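Local coordinates for GXWXG domain-containing protein (Thermomonospora curvata, PDB 4MVE), which is of unknown function but combines GXWXG and DUF4334 family regions around an antiparallel beta sheet, at residues L10-C20 and G47-L55; L59-K67 and P77-Y88. All coordinates share one frame; numbering follows the deposited sequence.

Contact 1: residues L10-C20 and G47-L55; sequences LAKIIASGDEC and GIFDRGDAL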
ATOM      1  N   LEU A  10       1.409   1.110  14.912  1.00 37.31           N
ATOM      2  CA  LEU A  10       1.564   0.625  13.540  1.00 35.06           C
ATOM      3  C   LEU A  10       3.001   0.745  13.056  1.00 36.21           C
ATOM      4  O   LEU A  10       3.467  -0.146  12.367  1.00 35.87           O
ATOM      5  CB  LEU A  10       0.616   1.324  12.562  1.00 34.02           C
ATOM      6  CG  LEU A  10      -0.858   0.866  12.600  1.00 39.54           C
ATOM      7  CD1 LEU A  10      -1.715   1.815  11.785  1.00 39.66           C
ATOM      8  CD2 LEU A  10      -1.042  -0.571  12.035  1.00 36.58           C
ATOM      9  N   ALA A  11       3.719   1.799  13.457  1.00 33.05           N
ATOM     10  CA  ALA A  11       5.105   2.008  13.046  1.00 31.13           C
ATOM     11  C   ALA A  11       5.985   0.830  13.509  1.00 33.94           C
ATOM     12  O   ALA A  11       6.827   0.355  12.741  1.00 32.08           O
ATOM     13  CB  ALA A  11       5.624   3.341  13.602  1.00 32.28           C
ATOM     14  N   LYS A  12       5.759   0.339  14.732  1.00 33.74           N
ATOM     15  CA  LYS A  12       6.523  -0.774  15.321  1.00 36.27           C
ATOM     16  C   LYS A  12       6.306  -2.071  14.534  1.00 41.39           C
ATOM     17  O   LYS A  12       7.271  -2.800  14.280  1.00 41.72           O
ATOM     18  CB  LYS A  12       6.153  -0.977  16.808  1.00 40.18           C
ATOM     19  CG  LYS A  12       6.885  -0.011  17.739  1.00 54.62           C
ATOM     20  CD  LYS A  12       6.330   0.012  19.162  1.00 64.56           C
ATOM     21  CE  LYS A  12       7.007  -0.956  20.098  1.00 83.59           C
ATOM     22  NZ  LYS A  12       6.739  -0.618  21.528  1.00 99.33           N
ATOM     23  N   ILE A  13       5.039  -2.350  14.149  1.00 37.63           N
ATOM     24  CA  ILE A  13       4.679  -3.539  13.357  1.00 35.35           C
ATOM     25  C   ILE A  13       5.319  -3.434  11.948  1.00 35.57           C
ATOM     26  O   ILE A  13       5.979  -4.369  11.506  1.00 35.44           O
ATOM     27  CB  ILE A  13       3.140  -3.697  13.293  1.00 37.75           C
ATOM     28  CG1 ILE A  13       2.544  -4.007  14.712  1.00 39.54           C
ATOM     29  CG2 ILE A  13       2.737  -4.775  12.252  1.00 37.24           C
ATOM     30  CD1 ILE A  13       0.942  -3.578  14.877  1.00 42.40           C
ATOM     31  N   ILE A  14       5.146  -2.295  11.279  1.00 29.99           N
ATOM     32  CA  ILE A  14       5.699  -2.039   9.938  1.00 29.93           C
ATOM     33  C   ILE A  14       7.237  -2.156   9.945  1.00 39.18           C
ATOM     34  O   ILE A  14       7.775  -2.765   9.037  1.00 40.64           O
ATOM     35  CB  ILE A  14       5.247  -0.624   9.415  1.00 31.15           C
ATOM     36  CG1 ILE A  14       3.714  -0.545   9.227  1.00 29.41           C
ATOM     37  CG2 ILE A  14       6.028  -0.171   8.130  1.00 28.79           C
ATOM     38  CD1 ILE A  14       3.212   0.922   8.898  1.00 25.86           C
ATOM     39  N   ALA A  15       7.939  -1.563  10.949  1.00 36.54           N
ATOM     40  CA  ALA A  15       9.403  -1.604  10.990  1.00 36.16           C
ATOM     41  C   ALA A  15       9.933  -3.021  11.252  1.00 38.83           C
ATOM     42  O   ALA A  15      11.015  -3.346  10.771  1.00 38.78           O
ATOM     43  CB  ALA A  15       9.963  -0.627  12.027  1.00 37.96           C
ATOM     44  N   SER A  16       9.189  -3.852  11.976  1.00 34.75           N
ATOM     45  CA  SER A  16       9.655  -5.206  12.259  1.00 35.41           C
ATOM     46  C   SER A  16       9.169  -6.257  11.185  1.00 37.85           C
ATOM     47  O   SER A  16       9.593  -7.396  11.237  1.00 36.28           O
ATOM     48  CB  SER A  16       9.210  -5.632  13.654  1.00 39.57           C
ATOM     49  OG  SER A  16       7.810  -5.863  13.656  1.00 49.06           O
ATOM     50  N   GLY A  17       8.273  -5.864  10.273  1.00 33.06           N
ATOM     51  CA  GLY A  17       7.713  -6.742   9.246  1.00 31.50           C
ATOM     52  C   GLY A  17       6.829  -7.820   9.838  1.00 35.77           C
ATOM     53  O   GLY A  17       6.576  -8.853   9.211  1.00 33.98           O
ATOM     54  N   ASP A  18       6.332  -7.576  11.058  1.00 34.82           N
ATOM     55  CA  ASP A  18       5.453  -8.510  11.736  1.00 35.58           C
ATOM     56  C   ASP A  18       4.085  -8.606  11.075  1.00 39.46           C
ATOM     57  O   ASP A  18       3.607  -7.667  10.405  1.00 37.09           O
ATOM     58  CB  ASP A  18       5.271  -8.094  13.182  1.00 38.79           C
ATOM     59  CG  ASP A  18       6.318  -8.661  14.108  1.00 49.75           C
ATOM     60  OD1 ASP A  18       7.174  -9.452  13.631  1.00 49.98           O
ATOM     61  OD2 ASP A  18       6.333  -8.265  15.286  1.00 51.45           O
ATOM     62  N   GLU A  19       3.481  -9.765  11.237  1.00 38.31           N
ATOM     63  CA  GLU A  19       2.135  -9.992  10.753  1.00 39.54           C
ATOM     64  C   GLU A  19       1.170  -9.374  11.768  1.00 43.97           C
ATOM     65  O   GLU A  19       1.519  -9.221  12.954  1.00 43.76           O
ATOM     66  CB  GLU A  19       1.875 -11.494  10.541  1.00 42.61           C
ATOM     67  CG  GLU A  19       2.176 -11.940   9.116  1.00 54.40           C
ATOM     68  CD  GLU A  19       1.740 -13.352   8.784  1.00 80.57           C
ATOM     69  OE1 GLU A  19       0.843 -13.508   7.924  1.00 58.69           O
ATOM     70  OE2 GLU A  19       2.281 -14.304   9.391  1.00 87.94           O
ATOM     71  N   CYS A  20       0.009  -8.937  11.289  1.00 39.82           N
ATOM     72  CA  CYS A  20      -1.038  -8.379  12.140  1.00 41.12           C
ATOM     73  C   CYS A  20      -2.377  -8.675  11.495  1.00 43.91           C
ATOM     74  O   CYS A  20      -2.565  -8.367  10.314  1.00 40.73           O
ATOM     75  CB  CYS A  20      -0.836  -6.885  12.386  1.00 41.64           C
ATOM     76  SG  CYS A  20      -1.946  -6.180  13.649  1.00 48.07           S
ATOM     77  N   GLY A  47       5.339  -4.090   2.212  1.00 28.41           N
ATOM     78  CA  GLY A  47       5.214  -5.266   3.054  1.00 28.35           C
ATOM     79  C   GLY A  47       3.750  -5.498   3.327  1.00 33.66           C
ATOM     80  O   GLY A  47       2.913  -4.620   3.072  1.00 31.61           O
ATOM     81  N   ILE A  48       3.418  -6.690   3.799  1.00 33.26           N
ATOM     82  CA  ILE A  48       2.028  -7.080   3.990  1.00 34.58           C
ATOM     83  C   ILE A  48       1.780  -7.506   5.427  1.00 38.68           C
ATOM     84  O   ILE A  48       2.606  -8.199   6.016  1.00 40.25           O
ATOM     85  CB  ILE A  48       1.702  -8.233   2.988  1.00 38.41           C
ATOM     86  CG1 ILE A  48       1.898  -7.785   1.535  1.00 37.64           C
ATOM     87  CG2 ILE A  48       0.287  -8.765   3.184  1.00 42.87           C
ATOM     88  CD1 ILE A  48       2.164  -8.934   0.564  1.00 45.20           C
ATOM     89  N   PHE A  49       0.613  -7.163   5.959  1.00 33.02           N
ATOM     90  CA  PHE A  49       0.273  -7.518   7.340  1.00 33.57           C
ATOM     91  C   PHE A  49      -0.179  -8.980   7.488  1.00 39.25           C
ATOM     92  O   PHE A  49       0.094  -9.563   8.516  1.00 38.29           O
ATOM     93  CB  PHE A  49      -0.810  -6.583   7.901  1.00 34.88           C
ATOM     94  CG  PHE A  49      -0.303  -5.180   8.139  1.00 35.83           C
ATOM     95  CD1 PHE A  49       0.515  -4.891   9.240  1.00 36.98           C
ATOM     96  CD2 PHE A  49      -0.702  -4.129   7.316  1.00 34.06           C
ATOM     97  CE1 PHE A  49       0.960  -3.584   9.477  1.00 36.60           C
ATOM     98  CE2 PHE A  49      -0.272  -2.816   7.569  1.00 36.40           C
ATOM     99  CZ  PHE A  49       0.554  -2.553   8.650  1.00 34.30           C
ATOM    100  N   ASP A  50      -0.927  -9.538   6.509  1.00 37.43           N
ATOM    101  CA  ASP A  50      -1.378 -10.924   6.554  1.00 38.84           C
ATOM    102  C   ASP A  50      -0.842 -11.680   5.332  1.00 42.15           C
ATOM    103  O   ASP A  50      -1.392 -11.578   4.233  1.00 40.27           O
ATOM    104  CB  ASP A  50      -2.911 -10.979   6.637  1.00 42.77           C
ATOM    105  CG  ASP A  50      -3.531 -12.367   6.561  1.00 54.25           C
ATOM    106  OD1 ASP A  50      -2.830 -13.367   6.909  1.00 50.18           O
ATOM    107  OD2 ASP A  50      -4.716 -12.458   6.182  1.00 68.65           O
ATOM    108  N   ARG A  51       0.213 -12.458   5.552  1.00 39.33           N
ATOM    109  CA  ARG A  51       0.918 -13.184   4.511  1.00 40.60           C
ATOM    110  C   ARG A  51       0.230 -14.518   4.114  1.00 48.06           C
ATOM    111  O   ARG A  51       0.703 -15.170   3.178  1.00 49.22           O
ATOM    112  CB  ARG A  51       2.398 -13.412   4.909  1.00 40.25           C
ATOM    113  CG  ARG A  51       3.198 -12.114   4.719  1.00 54.51           C
ATOM    114  CD  ARG A  51       4.684 -12.202   4.979  1.00 61.78           C
ATOM    115  NE  ARG A  51       5.029 -12.336   6.399  1.00 74.41           N
ATOM    116  CZ  ARG A  51       5.204 -11.327   7.253  1.00 82.22           C
ATOM    117  NH1 ARG A  51       4.981 -10.073   6.872  1.00 49.44           N
ATOM    118  NH2 ARG A  51       5.546 -11.569   8.511  1.00 78.12           N
ATOM    119  N   GLY A  52      -0.876 -14.873   4.780  1.00 43.89           N
ATOM    120  CA  GLY A  52      -1.636 -16.079   4.464  1.00 44.16           C
ATOM    121  C   GLY A  52      -2.683 -15.891   3.378  1.00 47.22           C
ATOM    122  O   GLY A  52      -3.276 -16.875   2.921  1.00 47.96           O
ATOM    123  N   ASP A  53      -2.926 -14.630   2.957  1.00 41.64           N
ATOM    124  CA  ASP A  53      -3.897 -14.273   1.922  1.00 41.57           C
ATOM    125  C   ASP A  53      -3.365 -14.698   0.516  1.00 43.85           C
ATOM    126  O   ASP A  53      -2.157 -14.660   0.268  1.00 42.93           O
ATOM    127  CB  ASP A  53      -4.212 -12.743   1.978  1.00 44.04           C
ATOM    128  CG  ASP A  53      -5.008 -12.204   0.779  1.00 56.34           C
ATOM    129  OD1 ASP A  53      -6.091 -12.778   0.466  1.00 55.58           O
ATOM    130  OD2 ASP A  53      -4.507 -11.274   0.099  1.00 61.42           O
ATOM    131  N   ALA A  54      -4.277 -15.111  -0.380  1.00 38.47           N
ATOM    132  CA  ALA A  54      -3.973 -15.543  -1.740  1.00 38.41           C
ATOM    133  C   ALA A  54      -3.103 -14.517  -2.514  1.00 43.95           C
ATOM    134  O   ALA A  54      -2.022 -14.880  -3.018  1.00 40.96           O
ATOM    135  CB  ALA A  54      -5.270 -15.792  -2.509  1.00 39.39           C
ATOM    136  N   LEU A  55      -3.578 -13.244  -2.609  1.00 42.39           N
ATOM    137  CA  LEU A  55      -2.857 -12.218  -3.353  1.00 43.24           C
ATOM    138  C   LEU A  55      -1.500 -11.944  -2.691  1.00 46.69           C
ATOM    139  O   LEU A  55      -0.499 -11.788  -3.410  1.00 47.75           O
ATOM    140  CB  LEU A  55      -3.691 -10.946  -3.511  1.00 44.38           C
ATOM    141  CG  LEU A  55      -3.017  -9.777  -4.262  1.00 51.50           C
ATOM    142  CD1 LEU A  55      -2.709 -10.133  -5.737  1.00 52.80           C
ATOM    143  CD2 LEU A  55      -3.842  -8.523  -4.150  1.00 53.57           C
TER
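This is a helix-end and loop contact, in which the chain leaving helix 5-16 meets the turn that links strand 42-48 to helix 54-61. F49 carries the apolar half. Its ring edge receives CG2 of I13, which lies in the ring plane 3.5 Å from F49 CE1, the two side chains crossing at about a right angle. With CG1 beside the backbone N (chi1 -66°), the CG2 methyl of I13 is anti to that N and faces the ring. I14 CG1 reaches F49 CZ at 3.8 Å, and C20 CB approaches F49 CD1 at 4.0 Å. The backbone of F49 is held as well: C20 N donates to F49 O over 2.8 Å.

The polar half is built on R51. G17, in the Schellman motif that ends the helix, offers its carbonyl to the end of the guanidinium. R51 NH1 and NH2 both donate to G17 O, at 3.1 and 3.0 Å, each bond well bent. CG of E19 lies over one face of the same guanidinium, 3.4 Å above its plane. The carboxylate of E19 turns back to the turn backbone, where OE1 accepts from R51 N at 2.7 Å on its anti side, somewhat out of the carboxylate plane. D50 OD1 accepts from G52 N, from above the carboxylate plane, making an Asx turn within the type I turn D50-D53.

Around the contact, H146 of strand 143-149 meets the F49 ring edge-to-face, and Y144 touches F49 too. I14 packs on M129 of strand 129-136, L10 on V131, and R51 touches L60 of helix 54-61.

Contact 2: residues L59-K67 and P77-Y88; sequences LLGMNWYGK and PLLCRSPDGSIY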
ATOM      1  N   LEU A  59       2.062 -12.023  -4.520  1.00 34.65           N
ATOM      2  CA  LEU A  59       2.984 -10.890  -4.449  1.00 32.44           C
ATOM      3  C   LEU A  59       4.362 -11.353  -3.952  1.00 38.21           C
ATOM      4  O   LEU A  59       5.398 -10.989  -4.521  1.00 38.46           O
ATOM      5  CB  LEU A  59       2.422  -9.801  -3.515  1.00 30.84           C
ATOM      6  CG  LEU A  59       1.262  -8.945  -4.058  1.00 33.92           C
ATOM      7  CD1 LEU A  59       0.749  -8.003  -2.982  1.00 33.15           C
ATOM      8  CD2 LEU A  59       1.672  -8.144  -5.285  1.00 36.03           C
ATOM      9  N   LEU A  60       4.357 -12.203  -2.929  1.00 35.87           N
ATOM     10  CA  LEU A  60       5.549 -12.775  -2.340  1.00 39.03           C
ATOM     11  C   LEU A  60       6.302 -13.633  -3.388  1.00 44.04           C
ATOM     12  O   LEU A  60       7.512 -13.480  -3.543  1.00 44.63           O
ATOM     13  CB  LEU A  60       5.132 -13.615  -1.110  1.00 42.06           C
ATOM     14  CG  LEU A  60       5.229 -12.983   0.305  1.00 49.51           C
ATOM     15  CD1 LEU A  60       4.724 -11.538   0.375  1.00 48.45           C
ATOM     16  CD2 LEU A  60       4.492 -13.826   1.328  1.00 54.21           C
ATOM     17  N   GLY A  61       5.573 -14.458  -4.133  1.00 40.78           N
ATOM     18  CA  GLY A  61       6.154 -15.325  -5.160  1.00 43.54           C
ATOM     19  C   GLY A  61       6.804 -14.557  -6.294  1.00 48.02           C
ATOM     20  O   GLY A  61       7.825 -14.975  -6.840  1.00 48.27           O
HETATM   21  N   MSE A  62       6.244 -13.379  -6.602  1.00 43.03           N
HETATM   22  CA  MSE A  62       6.775 -12.485  -7.622  1.00 40.39           C
HETATM   23  C   MSE A  62       7.922 -11.628  -7.094  1.00 47.38           C
HETATM   24  O   MSE A  62       8.509 -10.878  -7.878  1.00 49.45           O
HETATM   25  CB  MSE A  62       5.673 -11.591  -8.114  1.00 38.95           C
HETATM   26  CG  MSE A  62       4.824 -12.272  -9.112  1.00 45.01           C
HETATM   27 SE   MSE A  62       4.277 -11.010 -10.412  0.69 48.82          SE
HETATM   28  CE  MSE A  62       6.109 -10.532 -11.245  1.00 46.82           C
ATOM     29  N   ASN A  63       8.251 -11.747  -5.776  1.00 41.45           N
ATOM     30  CA  ASN A  63       9.269 -10.954  -5.102  1.00 41.06           C
ATOM     31  C   ASN A  63       8.922  -9.468  -5.188  1.00 40.40           C
ATOM     32  O   ASN A  63       9.797  -8.640  -5.425  1.00 39.11           O
ATOM     33  CB  ASN A  63      10.681 -11.208  -5.654  1.00 50.66           C
ATOM     34  CG  ASN A  63      11.411 -12.336  -5.007  1.00 81.31           C
ATOM     35  OD1 ASN A  63      12.172 -12.145  -4.050  1.00 82.87           O
ATOM     36  ND2 ASN A  63      11.244 -13.519  -5.568  1.00 69.60           N
ATOM     37  N   TRP A  64       7.638  -9.138  -4.978  1.00 35.67           N
ATOM     38  CA  TRP A  64       7.150  -7.766  -4.939  1.00 32.80           C
ATOM     39  C   TRP A  64       7.998  -6.945  -3.981  1.00 35.76           C
ATOM     40  O   TRP A  64       8.217  -7.353  -2.829  1.00 33.57           O
ATOM     41  CB  TRP A  64       5.688  -7.727  -4.487  1.00 29.70           C
ATOM     42  CG  TRP A  64       5.164  -6.319  -4.335  1.00 28.50           C
ATOM     43  CD1 TRP A  64       5.074  -5.367  -5.309  1.00 30.75           C
ATOM     44  CD2 TRP A  64       4.606  -5.743  -3.158  1.00 27.43           C
ATOM     45  NE1 TRP A  64       4.515  -4.218  -4.798  1.00 29.13           N
ATOM     46  CE2 TRP A  64       4.163  -4.439  -3.498  1.00 31.17           C
ATOM     47  CE3 TRP A  64       4.410  -6.210  -1.837  1.00 29.18           C
ATOM     48  CZ2 TRP A  64       3.572  -3.578  -2.560  1.00 30.03           C
ATOM     49  CZ3 TRP A  64       3.776  -5.380  -0.926  1.00 29.71           C
ATOM     50  CH2 TRP A  64       3.388  -4.073  -1.281  1.00 29.55           C
ATOM     51  N   TYR A  65       8.538  -5.848  -4.488  1.00 33.47           N
ATOM     52  CA  TYR A  65       9.372  -4.933  -3.715  1.00 34.37           C
ATOM     53  C   TYR A  65       8.532  -3.779  -3.135  1.00 37.98           C
ATOM     54  O   TYR A  65       8.574  -3.523  -1.935  1.00 36.52           O
ATOM     55  CB  TYR A  65      10.519  -4.366  -4.569  1.00 37.10           C
ATOM     56  CG  TYR A  65      11.265  -3.268  -3.843  1.00 40.21           C
ATOM     57  CD1 TYR A  65      12.093  -3.561  -2.762  1.00 43.12           C
ATOM     58  CD2 TYR A  65      11.091  -1.930  -4.192  1.00 41.07           C
ATOM     59  CE1 TYR A  65      12.711  -2.549  -2.032  1.00 45.82           C
ATOM     60  CE2 TYR A  65      11.717  -0.910  -3.479  1.00 43.36           C
ATOM     61  CZ  TYR A  65      12.525  -1.225  -2.393  1.00 53.07           C
ATOM     62  OH  TYR A  65      13.186  -0.237  -1.700  1.00 56.33           O
ATOM     63  N   GLY A  66       7.819  -3.076  -4.007  1.00 34.49           N
ATOM     64  CA  GLY A  66       7.018  -1.930  -3.609  1.00 33.05           C
ATOM     65  C   GLY A  66       6.362  -1.195  -4.756  1.00 33.52           C
ATOM     66  O   GLY A  66       5.760  -1.813  -5.654  1.00 30.63           O
ATOM     67  N   LYS A  67       6.443   0.146  -4.707  1.00 30.16           N
ATOM     68  CA  LYS A  67       5.755   1.040  -5.683  1.00 29.25           C
ATOM     69  C   LYS A  67       6.537   2.299  -5.954  1.00 35.86           C
ATOM     70  O   LYS A  67       7.326   2.727  -5.096  1.00 36.06           O
ATOM     71  CB  LYS A  67       4.356   1.452  -5.154  1.00 25.67           C
ATOM     72  CG  LYS A  67       3.445   0.306  -4.720  1.00 26.14           C
ATOM     73  CD  LYS A  67       2.086   0.807  -4.199  1.00 31.91           C
ATOM     74  CE  LYS A  67       1.186  -0.323  -3.803  1.00 32.04           C
ATOM     75  NZ  LYS A  67       0.746  -1.093  -4.995  1.00 40.39           N
ATOM     76  N   PRO A  77       2.732   0.332  -9.920  1.00 31.88           N
ATOM     77  CA  PRO A  77       2.211  -0.321  -8.708  1.00 29.22           C
ATOM     78  C   PRO A  77       2.960  -1.562  -8.251  1.00 29.58           C
ATOM     79  O   PRO A  77       2.842  -1.942  -7.078  1.00 27.11           O
ATOM     80  CB  PRO A  77       0.776  -0.690  -9.096  1.00 29.88           C
ATOM     81  CG  PRO A  77       0.812  -0.850 -10.579  1.00 35.12           C
ATOM     82  CD  PRO A  77       1.881   0.071 -11.104  1.00 32.13           C
ATOM     83  N   LEU A  78       3.679  -2.226  -9.156  1.00 27.25           N
ATOM     84  CA  LEU A  78       4.317  -3.510  -8.818  1.00 27.07           C
ATOM     85  C   LEU A  78       5.768  -3.587  -9.159  1.00 31.11           C
ATOM     86  O   LEU A  78       6.156  -4.289 -10.100  1.00 30.24           O
ATOM     87  CB  LEU A  78       3.580  -4.677  -9.512  1.00 27.38           C
ATOM     88  CG  LEU A  78       2.075  -4.785  -9.203  1.00 29.69           C
ATOM     89  CD1 LEU A  78       1.412  -5.709 -10.188  1.00 30.93           C
ATOM     90  CD2 LEU A  78       1.845  -5.303  -7.757  1.00 29.69           C
ATOM     91  N   LEU A  79       6.595  -2.922  -8.339  1.00 29.02           N
ATOM     92  CA  LEU A  79       8.043  -3.033  -8.443  1.00 30.03           C
ATOM     93  C   LEU A  79       8.392  -4.349  -7.842  1.00 34.30           C
ATOM     94  O   LEU A  79       7.820  -4.696  -6.809  1.00 32.10           O
ATOM     95  CB  LEU A  79       8.772  -1.879  -7.728  1.00 30.42           C
ATOM     96  CG  LEU A  79       8.500  -0.442  -8.230  1.00 33.14           C
ATOM     97  CD1 LEU A  79       9.329   0.575  -7.386  1.00 32.96           C
ATOM     98  CD2 LEU A  79       8.811  -0.297  -9.764  1.00 31.59           C
ATOM     99  N   CYS A  80       9.235  -5.135  -8.528  1.00 33.49           N
ATOM    100  CA  CYS A  80       9.608  -6.465  -8.076  1.00 35.16           C
ATOM    101  C   CYS A  80      11.080  -6.604  -8.156  1.00 42.31           C
ATOM    102  O   CYS A  80      11.748  -5.839  -8.858  1.00 43.81           O
ATOM    103  CB  CYS A  80       8.903  -7.557  -8.890  1.00 36.41           C
ATOM    104  SG  CYS A  80       7.098  -7.513  -8.782  1.00 39.37           S
ATOM    105  N   ARG A  81      11.591  -7.594  -7.452  1.00 41.14           N
ATOM    106  CA  ARG A  81      13.003  -7.893  -7.467  1.00 44.30           C
ATOM    107  C   ARG A  81      13.237  -9.074  -8.383  1.00 52.62           C
ATOM    108  O   ARG A  81      12.604 -10.132  -8.227  1.00 51.30           O
ATOM    109  CB  ARG A  81      13.516  -8.152  -6.054  1.00 44.38           C
ATOM    110  CG  ARG A  81      14.993  -7.827  -5.929  1.00 59.43           C
ATOM    111  CD  ARG A  81      15.492  -8.044  -4.528  1.00 63.10           C
ATOM    112  NE  ARG A  81      15.085  -6.994  -3.589  1.00 57.77           N
ATOM    113  CZ  ARG A  81      15.748  -5.859  -3.395  1.00 66.49           C
ATOM    114  NH1 ARG A  81      16.807  -5.565  -4.139  1.00 63.09           N
ATOM    115  NH2 ARG A  81      15.340  -4.995  -2.479  1.00 53.96           N
ATOM    116  N   SER A  82      14.095  -8.861  -9.398  1.00 53.08           N
ATOM    117  CA  SER A  82      14.465  -9.905 -10.350  1.00 55.46           C
ATOM    118  C   SER A  82      15.581 -10.786  -9.710  1.00 62.49           C
ATOM    119  O   SER A  82      16.154 -10.359  -8.696  1.00 61.18           O
ATOM    120  CB  SER A  82      14.902  -9.278 -11.671  1.00 60.90           C
ATOM    121  OG  SER A  82      16.011  -8.416 -11.490  1.00 73.04           O
ATOM    122  N   PRO A  83      15.913 -11.997 -10.240  1.00 64.02           N
ATOM    123  CA  PRO A  83      16.950 -12.832  -9.580  1.00 66.48           C
ATOM    124  C   PRO A  83      18.310 -12.141  -9.343  1.00 73.43           C
ATOM    125  O   PRO A  83      18.954 -12.432  -8.324  1.00 73.79           O
ATOM    126  CB  PRO A  83      17.111 -14.028 -10.528  1.00 70.37           C
ATOM    127  CG  PRO A  83      16.428 -13.639 -11.809  1.00 74.09           C
ATOM    128  CD  PRO A  83      15.337 -12.698 -11.409  1.00 66.61           C
ATOM    129  N   ASP A  84      18.722 -11.197 -10.229  1.00 71.29           N
ATOM    130  CA  ASP A  84      20.007 -10.483 -10.108  1.00 73.71           C
ATOM    131  C   ASP A  84      20.057  -9.415  -8.961  1.00 76.92           C
ATOM    132  O   ASP A  84      21.138  -8.884  -8.681  1.00 79.12           O
ATOM    133  CB  ASP A  84      20.416  -9.835 -11.452  1.00 76.90           C
ATOM    134  CG  ASP A  84      19.497  -8.760 -12.011  1.00 87.65           C
ATOM    135  OD1 ASP A  84      18.691  -8.198 -11.233  1.00 86.81           O
ATOM    136  OD2 ASP A  84      19.618  -8.445 -13.219  1.00 92.64           O
ATOM    137  N   GLY A  85      18.917  -9.109  -8.334  1.00 69.93           N
ATOM    138  CA  GLY A  85      18.858  -8.132  -7.246  1.00 68.16           C
ATOM    139  C   GLY A  85      18.375  -6.745  -7.643  1.00 69.03           C
ATOM    140  O   GLY A  85      18.030  -5.935  -6.771  1.00 67.70           O
ATOM    141  N   SER A  86      18.341  -6.456  -8.958  1.00 63.23           N
ATOM    142  CA  SER A  86      17.866  -5.170  -9.452  1.00 61.15           C
ATOM    143  C   SER A  86      16.322  -5.060  -9.313  1.00 60.88           C
ATOM    144  O   SER A  86      15.607  -6.072  -9.271  1.00 59.15           O
ATOM    145  CB  SER A  86      18.304  -4.951 -10.894  1.00 65.95           C
ATOM    146  OG  SER A  86      17.632  -5.829 -11.781  1.00 74.88           O
ATOM    147  N   ILE A  87      15.819  -3.831  -9.210  1.00 55.11           N
ATOM    148  CA  ILE A  87      14.386  -3.637  -9.058  1.00 51.32           C
ATOM    149  C   ILE A  87      13.786  -3.164 -10.398  1.00 54.31           C
ATOM    150  O   ILE A  87      14.307  -2.232 -11.012  1.00 55.63           O
ATOM    151  CB  ILE A  87      14.074  -2.710  -7.851  1.00 51.91           C
ATOM    152  CG1 ILE A  87      14.378  -3.485  -6.531  1.00 52.00           C
ATOM    153  CG2 ILE A  87      12.608  -2.240  -7.891  1.00 46.85           C
ATOM    154  CD1 ILE A  87      14.681  -2.659  -5.311  1.00 56.44           C
ATOM    155  N   TYR A  88      12.704  -3.850 -10.850  1.00 46.85           N
ATOM    156  CA  TYR A  88      12.039  -3.556 -12.115  1.00 43.88           C
ATOM    157  C   TYR A  88      10.534  -3.431 -11.922  1.00 43.19           C
ATOM    158  O   TYR A  88       9.926  -4.012 -11.001  1.00 42.04           O
ATOM    159  CB  TYR A  88      12.372  -4.632 -13.180  1.00 44.51           C
ATOM    160  CG  TYR A  88      11.602  -5.919 -12.995  1.00 43.22           C
ATOM    161  CD1 TYR A  88      11.969  -6.840 -12.019  1.00 44.70           C
ATOM    162  CD2 TYR A  88      10.454  -6.184 -13.745  1.00 41.98           C
ATOM    163  CE1 TYR A  88      11.242  -8.006 -11.815  1.00 44.17           C
ATOM    164  CE2 TYR A  88       9.700  -7.331 -13.528  1.00 40.71           C
ATOM    165  CZ  TYR A  88      10.099  -8.242 -12.565  1.00 48.01           C
ATOM    166  OH  TYR A  88       9.389  -9.395 -12.372  1.00 48.71           O
TER
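Y65 lays one face of its ring under I87. The CD1 methyl of I87 sits 3.6 Å from the ring centroid and only 4° off the normal, a CH-pi contact. CB of L79 comes to the edge of this ring. The guanidinium of R81 stands almost at right angles to it, with NH2 3.6 Å from Y65 CD1. CG of Y65 is anti to the backbone N (chi1 172°), which carries the ring across to strand 74-81. The hydroxyl of Y65 is hydrogen-bonded to E150. Replacing Y65 with an alanine would remove the ring and hydroxyl, and would probably leave the I87 methyl without its aromatic face and E150 without this partner.

Strands 64-71 and 74-81 form a beta hairpin, and a classic beta bulge shifts their register by one residue. Y65 and G66 both face L79, and both their amides donate to L79 O, from the same face of its plane. Y65 N makes the shorter bond, 2.7 Å. L79 N returns a bond to G66 O. Beyond the bulge, R81 N donates to N63 O, while W64 and C80 form a non-hydrogen-bonded pair.

The W64 ring points its edge at the CA of L78. L59 CD1 lies toward the rim of one face and G66 N toward the rim of the other. W64 NE1 bonds weakly to G66 O. K67 runs extended until its last torsion, where it bends (chi4 -69°) and brings NZ to P77 O at 3.1 Å, in the carbonyl plane on a lone pair. The selenomethionine M62 sets its CE 4.0 Å from C80 SG and 3.6 Å from Y88 OH. L78 also packs on Y113 of strand 106-113.

Overall arrangement
Contact 1 closes before contact 2 opens along the chain, and their centres lie about 17 Å apart. Helix 54-61 runs from one contact to the other: its first residues end segment 47-55 and its last begin segment 59-67. The two contacts also reach one sheet, in which strands 42-48 and 64-71 are neighbours. They meet at I48, whose CD1 lies 3.7 Å from L60 CD1 and 3.9 Å from L59 CD1. W64 adds to this seam, its CZ3 3.9 Å from I48 CG1. The helix is thus packed on the strand that precedes it. Contact 1 joins the N-terminal helix to this unit, and contact 2 joins the following hairpin to it.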